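Local coordinates for acetone carboxylase alpha subunit (Xanthobacter autotrophicus Py2, PDB 5M45), which is the alpha subunit of a multi-subunit carboxylase and belongs to the hydantoinase B/oxoprolinase family, binding a manganese ion in this model, at residues A[558-563]-A[615-620]. Residues are numbered along the deposited sequence; the frame is centred on the assembly and turned at random.
Sequences YRFAAH and YDLYLN
The imidazole of His563 presents its edge to Asp616: ND1 donates to OD2 over 2.9 Å, in the ring plane and almost straight at 172°. The carboxylate plane stands 75° from the ring plane, and OD2 receives the proton from above the carboxylate. CB of His563 leads away from Asp616, and it is the ring's rotation about CB-CG (chi2 -67°) that turns ND1 back to the carboxylate. A bond from the backbone N of Ser613 also holds OD2 in place. The other imidazole nitrogen, NE2, bonds to Glu610; acidic groups at both nitrogens would probably favour the protonated ring. The Phe560 and Leu619 side chains cross at about a right angle, CB against CB at 3.8 Å, with ring atom CD2 of Phe560 also close to CB of Leu619; the next ring atom, CE2, passes 4.4 Å from CB of Leu617. Tyr558 reaches CD2 of Leu619 with OH, 3.6 Å away; that hydroxyl is also hydrogen-bonded to Asp582 and Lys505.

Strands 559-563 and 617-621 are antiparallel neighbours in a five-stranded sheet, with 598-602 beyond the first and 520-526 beyond the second. Ala562 and Leu617 form the hydrogen-bonded pair, each giving its N to the other's O at 3.0 Å, and their CB atoms lie on the same face. Ala561 and Tyr618, the adjoining non-hydrogen-bonded pair, point to the opposite face, where the Tyr618 hydroxyl leaves the pair to bond the backbone O of Phe535. Farther along, Leu619 N donates to Phe560 O. Past this bond a water takes over between the strands: it accepts from Phe560 N at 2.8 Å and donates to both Tyr558 O and Leu619 O, satisfying three backbone groups where the direct pairing stops.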
# COMPACT_ATOMS: atom_id res chain seq x y z
N TYR A 558 -26.92 13.97 11.59
CA TYR A 558 -27.49 12.74 12.09
C TYR A 558 -27.54 11.68 10.98
O TYR A 558 -27.34 11.99 9.81
CB TYR A 558 -28.88 12.97 12.72
CG TYR A 558 -29.99 13.28 11.71
CD1 TYR A 558 -30.20 14.57 11.24
CD2 TYR A 558 -30.81 12.27 11.22
CE1 TYR A 558 -31.21 14.85 10.32
CE2 TYR A 558 -31.83 12.54 10.28
CZ TYR A 558 -32.03 13.83 9.82
OH TYR A 558 -33.03 14.10 8.88
N ARG A 559 -27.78 10.44 11.40
CA ARG A 559 -27.87 9.25 10.55
C ARG A 559 -29.31 8.75 10.45
O ARG A 559 -30.01 8.67 11.48
CB ARG A 559 -27.01 8.12 11.18
CG ARG A 559 -27.21 6.74 10.61
CD ARG A 559 -26.18 5.71 11.07
NE ARG A 559 -26.22 5.35 12.51
CZ ARG A 559 -25.69 4.23 13.01
NH1 ARG A 559 -25.12 3.31 12.22
NH2 ARG A 559 -25.73 4.00 14.31
N PHE A 560 -29.74 8.41 9.24
CA PHE A 560 -30.90 7.54 8.98
C PHE A 560 -30.56 6.45 7.97
O PHE A 560 -30.16 6.76 6.85
CB PHE A 560 -32.13 8.30 8.43
CG PHE A 560 -33.31 7.41 8.12
CD1 PHE A 560 -34.24 7.09 9.09
CD2 PHE A 560 -33.50 6.90 6.81
CE1 PHE A 560 -35.33 6.24 8.80
CE2 PHE A 560 -34.59 6.08 6.52
CZ PHE A 560 -35.50 5.74 7.52
N ALA A 561 -30.74 5.20 8.38
CA ALA A 561 -30.64 4.03 7.52
C ALA A 561 -31.67 3.00 7.91
O ALA A 561 -32.06 2.92 9.09
CB ALA A 561 -29.25 3.42 7.60
N ALA A 562 -32.11 2.19 6.94
CA ALA A 562 -33.12 1.14 7.19
C ALA A 562 -32.80 -0.17 6.46
O ALA A 562 -32.57 -0.17 5.27
CB ALA A 562 -34.53 1.65 6.82
N HIS A 563 -32.77 -1.27 7.22
CA HIS A 563 -32.52 -2.63 6.72
C HIS A 563 -33.77 -3.49 6.80
O HIS A 563 -34.67 -3.20 7.59
CB HIS A 563 -31.40 -3.30 7.51
CG HIS A 563 -30.09 -2.57 7.45
ND1 HIS A 563 -29.36 -2.46 6.30
CD2 HIS A 563 -29.39 -1.91 8.41
CE1 HIS A 563 -28.27 -1.75 6.52
NE2 HIS A 563 -28.24 -1.43 7.81
N TYR A 615 -33.18 -2.90 -1.75
CA TYR A 615 -34.39 -2.37 -1.09
C TYR A 615 -34.14 -1.72 0.31
O TYR A 615 -35.07 -1.16 0.88
CB TYR A 615 -35.55 -3.39 -1.05
CG TYR A 615 -36.04 -3.82 -2.43
CD1 TYR A 615 -36.98 -3.07 -3.11
CD2 TYR A 615 -35.63 -5.03 -3.00
CE1 TYR A 615 -37.49 -3.47 -4.33
CE2 TYR A 615 -36.11 -5.46 -4.24
CZ TYR A 615 -37.05 -4.67 -4.90
OH TYR A 615 -37.57 -5.03 -6.12
N ASP A 616 -32.92 -1.76 0.81
CA ASP A 616 -32.51 -0.98 2.00
C ASP A 616 -32.40 0.53 1.66
O ASP A 616 -32.24 0.90 0.47
CB ASP A 616 -31.19 -1.48 2.60
CG ASP A 616 -31.29 -2.86 3.27
OD1 ASP A 616 -32.39 -3.45 3.40
OD2 ASP A 616 -30.21 -3.36 3.72
N LEU A 617 -32.51 1.37 2.70
CA LEU A 617 -32.52 2.83 2.54
C LEU A 617 -31.36 3.50 3.25
O LEU A 617 -30.93 3.05 4.30
CB LEU A 617 -33.82 3.42 3.10
CG LEU A 617 -35.14 3.02 2.43
CD1 LEU A 617 -36.30 3.65 3.19
CD2 LEU A 617 -35.18 3.40 0.96
N TYR A 618 -30.88 4.59 2.66
CA TYR A 618 -29.78 5.43 3.19
C TYR A 618 -30.14 6.90 2.93
O TYR A 618 -30.44 7.25 1.77
CB TYR A 618 -28.46 5.04 2.47
CG TYR A 618 -27.16 5.73 2.89
CD1 TYR A 618 -26.92 7.10 2.64
CD2 TYR A 618 -26.11 4.99 3.48
CE1 TYR A 618 -25.73 7.71 2.99
CE2 TYR A 618 -24.91 5.61 3.84
CZ TYR A 618 -24.72 6.97 3.59
OH TYR A 618 -23.52 7.60 3.92
N LEU A 619 -30.12 7.74 3.99
CA LEU A 619 -30.34 9.20 3.84
C LEU A 619 -29.01 9.95 3.72
O LEU A 619 -28.21 9.91 4.64
CB LEU A 619 -31.15 9.77 5.03
CG LEU A 619 -31.42 11.28 5.01
CD1 LEU A 619 -32.37 11.63 3.88
CD2 LEU A 619 -32.01 11.78 6.34
N ASN A 620 -28.78 10.62 2.59
CA ASN A 620 -27.64 11.54 2.40
C ASN A 620 -28.04 12.98 2.73
O ASN A 620 -28.87 13.58 2.03
CB ASN A 620 -27.10 11.47 0.95
CG ASN A 620 -25.62 11.83 0.85
OD1 ASN A 620 -24.87 11.62 1.78
ND2 ASN A 620 -25.20 12.37 -0.30
O HOH W 1 -28.82 10.51 7.64